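PDB 4N03: ABC-type branched-chain amino acid transport systems periplasmic component-like protein from Thermomonospora curvata, which probably serves as the substrate-binding component of an ABC transporter, capturing fatty acids such as palmitic acid for delivery to the membrane machinery. Local coordinates for residues T43-K51 and L228-A236; H82-Y93 and F106-V115. All blocks are in the same frame, centred on the assembly; numbering follows the deposited sequence. Where two conformers were deposited one is given.

How the contacts relate
Contact 1 is buried and spans the two lobes, joining the start of helix 47-66 in one to the end of strand 225-229 and the start of helix 232-244 in the other. Contact 2 lies within the first lobe, is partly buried, and packs helix 86-96 against strand 103-107 and helix 109-122. No helix or strand is shared, but both contacts border the palmitic acid and meet where the rings of Tyr46 and Tyr84 pack edge-to-face. Contact 1 is small, with a water bridge and one weak direct polar link. Contact 2 is larger and mostly apolar, with one His82-to-backbone bond, and turns Tyr84 and Ser109 to the fatty acid carboxylate.

Contact 1. Residues T43-K51 and L228-A236; sequences TGVYAPLGK and LSAGPQQAA. With PLM (palmitic acid), chain B.
Tyr46 meets Ala230, Gly231 and Pro232 while Val45 packs on Gly231 and Gln234 in a small interlobe contact closing the cleft of this periplasmic binding protein beside palmitic acid. The loop before helix 47-66 faces the turn between strand 225-229 and helix 232-244. Tyr46 CG is anti to the carbonyl carbon (chi1 -70°), extending the ring across the cleft, with palmitic acid C4 over the centre of one face, 3.6 Å above its plane. Tyr46 CE1 rests 3.8 Å from Pro232 CD, the side chains crossing at about a right angle. Tyr46 OH approaches Ala230 O at 3.0 Å, at best weakly bonded; Ser256 OG is its stronger partner. A water donates to Val45 O (2.7 Å) and accepts from Gln233 N (2.9 Å), tying the lobes through backbone. Gln234 folds back, its OE1 accepting from Gly231 N at 3.0 Å and meeting Val45 CG2 at 3.6 Å. Replacing Tyr46 by an alanine would probably strip the fatty acid chain of its aromatic platform and leave Ser256 without its phenol partner. With few direct polar links, the lobes appear joined here largely by a water bridge and apolar packing, consistent with a cleft that can open.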
loop_
_atom_site.group_PDB
_atom_site.type_symbol
_atom_site.label_atom_id
_atom_site.label_comp_id
_atom_site.label_asym_id
_atom_site.label_seq_id
_atom_site.Cartn_x
_atom_site.Cartn_y
_atom_site.Cartn_z
ATOM N N THR A 43 11.008 11.199 -3.911
ATOM C CA THR A 43 11.155 12.317 -4.824
ATOM C C THR A 43 10.146 12.389 -5.957
ATOM O O THR A 43 9.936 13.449 -6.520
ATOM C CB THR A 43 12.570 12.356 -5.396
ATOM O OG1 THR A 43 12.919 11.090 -5.943
ATOM C CG2 THR A 43 13.569 12.858 -4.369
ATOM N N GLY A 44 9.527 11.271 -6.312
ATOM C CA GLY A 44 8.562 11.202 -7.393
ATOM C C GLY A 44 7.154 11.427 -6.962
ATOM O O GLY A 44 6.879 12.086 -5.946
ATOM N N VAL A 45 6.214 10.829 -7.712
ATOM C CA VAL A 45 4.798 11.052 -7.461
ATOM C C VAL A 45 4.364 10.630 -6.048
ATOM O O VAL A 45 3.383 11.118 -5.564
ATOM C CB VAL A 45 3.949 10.419 -8.563
ATOM C CG1 VAL A 45 3.963 8.920 -8.440
ATOM C CG2 VAL A 45 2.485 10.929 -8.505
ATOM N N TYR A 46 5.077 9.695 -5.437
ATOM C CA TYR A 46 4.717 9.241 -4.090
ATOM C C TYR A 46 5.598 9.817 -2.979
ATOM O O TYR A 46 5.484 9.370 -1.860
ATOM C CB TYR A 46 4.659 7.718 -4.023
ATOM C CG TYR A 46 3.481 7.208 -4.793
ATOM C CD1 TYR A 46 2.226 7.467 -4.364
ATOM C CD2 TYR A 46 3.622 6.492 -5.975
ATOM C CE1 TYR A 46 1.101 7.045 -5.052
ATOM C CE2 TYR A 46 2.500 6.038 -6.688
ATOM C CZ TYR A 46 1.250 6.323 -6.227
ATOM O OH TYR A 46 0.139 5.857 -6.864
ATOM N N ALA A 47 6.420 10.809 -3.283
ATOM C CA ALA A 47 7.364 11.391 -2.309
ATOM C C ALA A 47 6.832 11.564 -0.863
ATOM O O ALA A 47 7.477 11.094 0.041
ATOM C CB ALA A 47 7.905 12.725 -2.825
ATOM N N PRO A 48 5.673 12.211 -0.656
ATOM C CA PRO A 48 5.352 12.453 0.769
ATOM C C PRO A 48 4.938 11.151 1.468
ATOM O O PRO A 48 5.125 10.998 2.671
ATOM C CB PRO A 48 4.151 13.402 0.693
ATOM C CG PRO A 48 3.522 13.138 -0.639
ATOM C CD PRO A 48 4.716 12.873 -1.546
ATOM N N LEU A 49 4.345 10.221 0.704
ATOM C CA LEU A 49 3.897 8.939 1.271
ATOM C C LEU A 49 5.083 8.029 1.502
ATOM O O LEU A 49 5.151 7.389 2.550
ATOM C CB LEU A 49 2.831 8.283 0.414
ATOM C CG LEU A 49 1.503 9.074 0.441
ATOM C CD1 LEU A 49 0.645 8.663 -0.728
ATOM C CD2 LEU A 49 0.718 8.875 1.722
ATOM N N GLY A 50 6.051 7.996 0.604
ATOM C CA GLY A 50 7.246 7.217 0.854
ATOM C C GLY A 50 8.001 7.725 2.071
ATOM O O GLY A 50 8.531 6.945 2.863
ATOM N N LYS A 51 8.069 9.042 2.251
ATOM C CA LYS A 51 8.662 9.620 3.451
ATOM C C LYS A 51 7.959 9.158 4.686
ATOM O O LYS A 51 8.607 8.756 5.669
ATOM C CB LYS A 51 8.703 11.135 3.347
ATOM C CG LYS A 51 9.435 11.815 4.486
ATOM C CD LYS A 51 9.452 13.333 4.352
ATOM C CE LYS A 51 10.282 13.952 5.493
ATOM N NZ LYS A 51 10.400 15.396 5.325
ATOM N N LEU A 228 -10.121 6.155 -10.145
ATOM C CA LEU A 228 -8.763 6.657 -10.327
ATOM C C LEU A 228 -7.764 5.769 -9.635
ATOM O O LEU A 228 -7.794 5.629 -8.414
ATOM C CB LEU A 228 -8.624 8.077 -9.805
ATOM C CG LEU A 228 -7.250 8.727 -9.962
ATOM C CD1 LEU A 228 -6.836 8.871 -11.423
ATOM C CD2 LEU A 228 -7.172 10.079 -9.283
ATOM N N SER A 229 -6.809 5.248 -10.386
ATOM C CA SER A 229 -5.677 4.522 -9.841
ATOM C C SER A 229 -4.420 5.204 -10.278
ATOM O O SER A 229 -3.884 5.004 -11.356
ATOM C CB SER A 229 -5.712 3.057 -10.274
ATOM O OG SER A 229 -6.946 2.455 -9.936
ATOM N N ALA A 230 -4.002 6.139 -9.422
ATOM C CA ALA A 230 -2.877 7.037 -9.697
ATOM C C ALA A 230 -2.405 7.543 -8.331
ATOM O O ALA A 230 -2.683 6.909 -7.298
ATOM C CB ALA A 230 -3.330 8.148 -10.591
ATOM N N GLY A 231 -1.628 8.621 -8.341
ATOM C CA GLY A 231 -1.096 9.182 -7.119
ATOM C C GLY A 231 -1.745 10.482 -6.783
ATOM O O GLY A 231 -2.706 10.952 -7.396
ATOM N N PRO A 232 -1.249 11.123 -5.700
ATOM C CA PRO A 232 -1.870 12.338 -5.196
ATOM C C PRO A 232 -1.980 13.466 -6.218
ATOM O O PRO A 232 -3.015 14.105 -6.326
ATOM C CB PRO A 232 -0.969 12.729 -4.002
ATOM C CG PRO A 232 -0.383 11.436 -3.517
ATOM C CD PRO A 232 -0.195 10.626 -4.791
ATOM N N GLN A 233 -0.916 13.686 -6.985
ATOM C CA GLN A 233 -0.932 14.757 -7.970
ATOM C C GLN A 233 -2.060 14.591 -8.971
ATOM O O GLN A 233 -2.788 15.539 -9.319
ATOM C CB GLN A 233 0.399 14.825 -8.697
ATOM C CG GLN A 233 0.430 15.709 -9.937
ATOM C CD GLN A 233 1.750 15.617 -10.660
ATOM O OE1 GLN A 233 2.322 16.630 -11.032
ATOM N NE2 GLN A 233 2.222 14.413 -10.888
ATOM N N GLN A 234 -2.257 13.372 -9.477
ATOM C CA GLN A 234 -3.326 13.090 -10.434
ATOM C C GLN A 234 -4.681 13.261 -9.785
ATOM O O GLN A 234 -5.615 13.759 -10.426
ATOM C CB GLN A 234 -3.203 11.727 -11.081
ATOM C CG GLN A 234 -2.004 11.604 -11.998
ATOM C CD GLN A 234 -0.693 11.256 -11.337
ATOM O OE1 GLN A 234 -0.664 10.767 -10.219
ATOM N NE2 GLN A 234 0.401 11.474 -12.065
ATOM N N ALA A 235 -4.825 12.822 -8.546
ATOM C CA ALA A 235 -6.109 12.983 -7.853
ATOM C C ALA A 235 -6.482 14.445 -7.714
ATOM O O ALA A 235 -7.625 14.827 -7.958
ATOM C CB ALA A 235 -6.066 12.337 -6.480
ATOM N N ALA A 236 -5.529 15.294 -7.290
ATOM C CA ALA A 236 -5.809 16.717 -7.135
ATOM C C ALA A 236 -6.243 17.308 -8.458
ATOM O O ALA A 236 -7.161 18.119 -8.522
ATOM C CB ALA A 236 -4.625 17.446 -6.559
HETATM C C1 PLM B . 1.790 1.055 -6.864
HETATM O O1 PLM B . 1.299 -0.037 -6.474
HETATM O O2 PLM B . 2.715 1.160 -7.698
HETATM C C2 PLM B . 1.360 2.320 -6.157
HETATM C C3 PLM B . 2.201 2.419 -4.811
HETATM C C4 PLM B . 1.723 3.520 -3.893
HETATM C C5 PLM B . 2.555 3.649 -2.663
HETATM C C6 PLM B . 2.122 4.666 -1.586
HETATM C C7 PLM B . 1.226 3.994 -0.553
HETATM C C8 PLM B . 0.578 4.910 0.447
HETATM C C9 PLM B . -0.053 4.225 1.645
HETATM C CA PLM B . -1.540 3.836 1.474
HETATM C CB PLM B . -1.933 2.876 2.667
HETATM C CC PLM B . -2.581 1.560 2.144
HETATM C CD PLM B . -2.502 0.397 3.110
HETATM C CE PLM B . -3.087 -0.929 2.642
HETATM C CF PLM B . -2.414 -2.105 3.366
HETATM C CG PLM B . -3.018 -2.448 4.717
HETATM O O HOH W 1 1.873 13.293 -6.136
#

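Contact 2. Residues H82-Y93 and F106-V115. With PLM (palmitic acid), chain B.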
loop_
_atom_site.group_PDB
_atom_site.type_symbol
_atom_site.label_atom_id
_atom_site.label_comp_id
_atom_site.label_asym_id
_atom_site.label_seq_id
_atom_site.Cartn_x
_atom_site.Cartn_y
_atom_site.Cartn_z
ATOM N N HIS A 82 14.129 5.169 -5.167
ATOM C CA HIS A 82 14.040 4.850 -6.577
ATOM C C HIS A 82 13.244 5.855 -7.377
ATOM O O HIS A 82 13.170 5.717 -8.606
ATOM C CB HIS A 82 13.516 3.428 -6.818
ATOM C CG HIS A 82 12.201 3.127 -6.211
ATOM N ND1 HIS A 82 11.058 3.870 -6.450
ATOM C CD2 HIS A 82 11.821 2.079 -5.433
ATOM C CE1 HIS A 82 10.042 3.288 -5.841
ATOM N NE2 HIS A 82 10.480 2.219 -5.205
ATOM N N GLY A 83 12.608 6.842 -6.738
ATOM C CA GLY A 83 11.930 7.918 -7.431
ATOM C C GLY A 83 10.694 7.469 -8.208
ATOM O O GLY A 83 10.204 8.150 -9.103
ATOM N N TYR A 84 10.134 6.325 -7.842
ATOM C CA TYR A 84 9.051 5.667 -8.602
ATOM C C TYR A 84 9.482 5.375 -10.048
ATOM O O TYR A 84 8.731 5.622 -10.972
ATOM C CB TYR A 84 7.711 6.431 -8.504
ATOM C CG TYR A 84 6.498 5.550 -8.717
ATOM C CD1 TYR A 84 6.140 4.615 -7.795
ATOM C CD2 TYR A 84 5.686 5.708 -9.820
ATOM C CE1 TYR A 84 5.052 3.776 -7.982
ATOM C CE2 TYR A 84 4.558 4.907 -10.002
ATOM C CZ TYR A 84 4.255 3.948 -9.075
ATOM O OH TYR A 84 3.145 3.155 -9.287
ATOM N N ASP A 85 10.663 4.779 -10.154
ATOM C CA ASP A 85 11.204 4.319 -11.431
ATOM C C ASP A 85 11.742 2.883 -11.314
ATOM O O ASP A 85 12.545 2.559 -10.427
ATOM C CB ASP A 85 12.375 5.180 -11.875
ATOM C CG ASP A 85 12.962 4.658 -13.176
ATOM O OD1 ASP A 85 12.270 4.790 -14.205
ATOM O OD2 ASP A 85 14.031 4.084 -13.156
ATOM N N PRO A 86 11.217 1.938 -12.150
ATOM C CA PRO A 86 11.624 0.526 -12.021
ATOM C C PRO A 86 13.093 0.204 -12.312
ATOM O O PRO A 86 13.706 -0.574 -11.571
ATOM C CB PRO A 86 10.702 -0.218 -12.981
ATOM C CG PRO A 86 9.725 0.746 -13.499
ATOM C CD PRO A 86 10.096 2.155 -13.051
ATOM N N GLN A 87 13.708 0.872 -13.282
ATOM C CA GLN A 87 15.120 0.636 -13.536
ATOM C C GLN A 87 15.979 1.054 -12.339
ATOM O O GLN A 87 16.920 0.374 -11.953
ATOM C CB GLN A 87 15.569 1.379 -14.751
ATOM C CG GLN A 87 16.978 0.970 -15.176
ATOM C CD GLN A 87 17.392 1.410 -16.590
ATOM O OE1 GLN A 87 18.594 1.559 -16.881
ATOM N NE2 GLN A 87 16.415 1.565 -17.485
ATOM N N LYS A 88 15.673 2.185 -11.742
ATOM C CA LYS A 88 16.417 2.608 -10.564
ATOM C C LYS A 88 16.229 1.626 -9.398
ATOM O O LYS A 88 17.167 1.343 -8.651
ATOM C CB LYS A 88 15.937 3.934 -10.153
ATOM C CG LYS A 88 16.078 4.930 -11.228
ATOM C CD LYS A 88 16.495 6.176 -10.573
ATOM C CE LYS A 88 16.695 7.190 -11.635
ATOM N NZ LYS A 88 15.507 7.642 -12.285
ATOM N N ALA A 89 14.991 1.136 -9.229
ATOM C CA ALA A 89 14.713 0.121 -8.208
ATOM C C ALA A 89 15.587 -1.117 -8.372
ATOM O O ALA A 89 16.045 -1.707 -7.425
ATOM C CB ALA A 89 13.251 -0.273 -8.222
ATOM N N VAL A 90 15.741 -1.576 -9.615
ATOM C CA VAL A 90 16.630 -2.697 -9.906
ATOM C C VAL A 90 18.086 -2.455 -9.515
ATOM O O VAL A 90 18.752 -3.310 -8.916
ATOM C CB VAL A 90 16.569 -3.098 -11.354
ATOM C CG1 VAL A 90 17.603 -4.153 -11.708
ATOM C CG2 VAL A 90 15.188 -3.642 -11.724
ATOM N N SER A 91 18.598 -1.332 -9.932
ATOM C CA SER A 91 19.926 -0.906 -9.556
ATOM C C SER A 91 20.080 -0.877 -8.027
ATOM O O SER A 91 21.059 -1.370 -7.480
ATOM C CB SER A 91 20.189 0.485 -10.151
ATOM O OG SER A 91 21.507 0.906 -9.868
ATOM N N ILE A 92 19.079 -0.307 -7.331
ATOM C CA ILE A 92 19.088 -0.269 -5.868
ATOM C C ILE A 92 19.063 -1.669 -5.292
ATOM O O ILE A 92 19.821 -1.992 -4.420
ATOM C CB ILE A 92 17.920 0.547 -5.315
ATOM C CG1 ILE A 92 18.238 2.037 -5.527
ATOM C CG2 ILE A 92 17.655 0.237 -3.842
ATOM C CD1 ILE A 92 17.057 2.975 -5.429
ATOM N N TYR A 93 18.203 -2.541 -5.851
ATOM C CA TYR A 93 18.136 -3.897 -5.358
ATOM C C TYR A 93 19.523 -4.533 -5.425
ATOM O O TYR A 93 19.970 -5.178 -4.489
ATOM C CB TYR A 93 17.094 -4.714 -6.134
ATOM C CG TYR A 93 16.962 -6.119 -5.601
ATOM C CD1 TYR A 93 17.782 -7.132 -6.083
ATOM C CD2 TYR A 93 16.136 -6.409 -4.544
ATOM C CE1 TYR A 93 17.724 -8.409 -5.539
ATOM C CE2 TYR A 93 16.064 -7.688 -4.011
ATOM C CZ TYR A 93 16.863 -8.686 -4.519
ATOM O OH TYR A 93 16.805 -9.928 -3.955
ATOM N N PHE A 106 9.356 -1.897 0.232
ATOM C CA PHE A 106 9.727 -1.725 -1.166
ATOM C C PHE A 106 8.492 -1.096 -1.833
ATOM O O PHE A 106 7.462 -1.771 -2.030
ATOM C CB PHE A 106 10.050 -3.071 -1.775
ATOM C CG PHE A 106 10.979 -2.988 -2.960
ATOM C CD1 PHE A 106 10.850 -1.995 -3.927
ATOM C CD2 PHE A 106 11.946 -3.929 -3.135
ATOM C CE1 PHE A 106 11.725 -1.943 -4.999
ATOM C CE2 PHE A 106 12.834 -3.866 -4.191
ATOM C CZ PHE A 106 12.718 -2.875 -5.142
ATOM N N LEU A 107 8.560 0.196 -2.128
ATOM C CA LEU A 107 7.396 0.911 -2.644
ATOM C C LEU A 107 7.218 0.630 -4.138
ATOM O O LEU A 107 8.153 0.754 -4.901
ATOM C CB LEU A 107 7.573 2.415 -2.447
ATOM C CG LEU A 107 6.324 3.249 -2.728
ATOM C CD1 LEU A 107 6.266 4.415 -1.748
ATOM C CD2 LEU A 107 6.272 3.755 -4.157
ATOM N N GLY A 108 5.992 0.359 -4.537
ATOM C CA GLY A 108 5.622 0.416 -5.934
ATOM C C GLY A 108 5.504 -0.917 -6.657
ATOM O O GLY A 108 6.408 -1.736 -6.590
ATOM N N SER A 109 4.391 -1.120 -7.381
ATOM C CA SER A 109 4.148 -2.392 -8.040
ATOM C C SER A 109 5.145 -2.679 -9.164
ATOM O O SER A 109 5.756 -3.767 -9.162
ATOM C CB SER A 109 2.691 -2.541 -8.497
ATOM O OG SER A 109 1.818 -2.535 -7.389
ATOM N N PRO A 110 5.340 -1.765 -10.102
ATOM C CA PRO A 110 6.299 -2.104 -11.169
ATOM C C PRO A 110 7.719 -2.265 -10.690
ATOM O O PRO A 110 8.522 -2.997 -11.283
ATOM C CB PRO A 110 6.153 -0.964 -12.154
ATOM C CG PRO A 110 4.797 -0.386 -11.898
ATOM C CD PRO A 110 4.625 -0.510 -10.399
HETATM N N MSE A 111 8.084 -1.557 -9.609
HETATM C CA MSE A 111 9.410 -1.632 -9.069
HETATM C C MSE A 111 9.690 -3.017 -8.484
HETATM O O MSE A 111 10.720 -3.617 -8.771
HETATM C CB MSE A 111 9.660 -0.552 -7.992
HETATM C CG MSE A 111 9.681 0.865 -8.571
HETATM SE SE MSE A 111 7.850 1.655 -8.421
HETATM C CE MSE A 111 7.684 2.283 -10.294
ATOM N N VAL A 112 8.773 -3.540 -7.678
ATOM C CA VAL A 112 8.969 -4.860 -7.119
ATOM C C VAL A 112 8.842 -5.933 -8.249
ATOM O O VAL A 112 9.617 -6.876 -8.231
ATOM C CB VAL A 112 7.999 -5.163 -5.974
ATOM C CG1 VAL A 112 8.336 -6.503 -5.346
ATOM C CG2 VAL A 112 8.086 -4.121 -4.899
ATOM N N SER A 113 7.949 -5.746 -9.203
ATOM C CA SER A 113 7.842 -6.701 -10.341
ATOM C C SER A 113 9.162 -6.846 -11.031
ATOM O O SER A 113 9.507 -7.973 -11.456
ATOM C CB SER A 113 6.759 -6.254 -11.354
ATOM O OG SER A 113 5.541 -6.592 -10.817
ATOM N N ALA A 114 9.908 -5.752 -11.189
ATOM C CA ALA A 114 11.153 -5.786 -11.939
ATOM C C ALA A 114 12.219 -6.631 -11.258
ATOM O O ALA A 114 13.161 -7.076 -11.911
ATOM C CB ALA A 114 11.669 -4.400 -12.194
ATOM N N VAL A 115 12.089 -6.849 -9.956
ATOM C CA VAL A 115 13.086 -7.615 -9.193
ATOM C C VAL A 115 12.514 -8.889 -8.602
ATOM O O VAL A 115 13.166 -9.573 -7.858
ATOM C CB VAL A 115 13.761 -6.769 -8.088
ATOM C CG1 VAL A 115 14.602 -5.682 -8.703
ATOM C CG2 VAL A 115 12.767 -6.206 -7.129
HETATM C C1 PLM B . 1.790 1.055 -6.864
HETATM O O1 PLM B . 1.299 -0.037 -6.474
HETATM O O2 PLM B . 2.715 1.160 -7.698
HETATM C C2 PLM B . 1.360 2.320 -6.157
HETATM C C3 PLM B . 2.201 2.419 -4.811
HETATM C C4 PLM B . 1.723 3.520 -3.893
HETATM C C5 PLM B . 2.555 3.649 -2.663
HETATM C C6 PLM B . 2.122 4.666 -1.586
HETATM C C7 PLM B . 1.226 3.994 -0.553
HETATM C C8 PLM B . 0.578 4.910 0.447
HETATM C C9 PLM B . -0.053 4.225 1.645
HETATM C CA PLM B . -1.540 3.836 1.474
HETATM C CB PLM B . -1.933 2.876 2.667
HETATM C CC PLM B . -2.581 1.560 2.144
HETATM C CD PLM B . -2.502 0.397 3.110
HETATM C CE PLM B . -3.087 -0.929 2.642
HETATM C CF PLM B . -2.414 -2.105 3.366
HETATM C CG PLM B . -3.018 -2.448 4.717
#
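The rings of His82 and Tyr84 each carry part of Met111, present as selenomethionine, on one face. Met111 CG sits over the centre of the His82 imidazole and Met111 CE over the Tyr84 ring, each 3.7 Å from the centroid, as CH-pi contacts. Bends at chi2 and chi3 let the one chain reach both rings, and SE stands obliquely to Tyr84 in a Met-aromatic contact. At the imidazole edges, ND1 accepts from Tyr84 N in the ring plane, while NE2 donates to Leu107 O at 2.8 Å, the oxygen lying 21° out of that plane; these two bonds fix the ring's rotation. Ala89 CB meets the edge of Phe106, and Val115 CB lies over one face of the Tyr93 ring, offset toward its rim; Tyr93 OH is hydrogen-bonded to Asp122. These residues belong to a Rossmann-like alternation of strand and helix, in which helices 86-96 and 109-122 follow parallel strands of one sheet. Their short segments cross at -49° with axes 8.2 Å apart, close enough for Ala89 CB to touch Met111 CB at 3.6 Å; farther along, Val90 CG2 packs on Ala114 CB and Val115 CG1. At the N-terminus of helix 109-122 the palmitic acid carboxylate is gripped: its O2, lying in the plane of the Tyr84 ring, accepts from Tyr84 OH (2.6 Å) and Ser109 N (2.8 Å), its O1 takes Ser109 OG (2.7 Å), and Tyr148 OH adds a further bond. The helix dipole would probably favour a negative charge there.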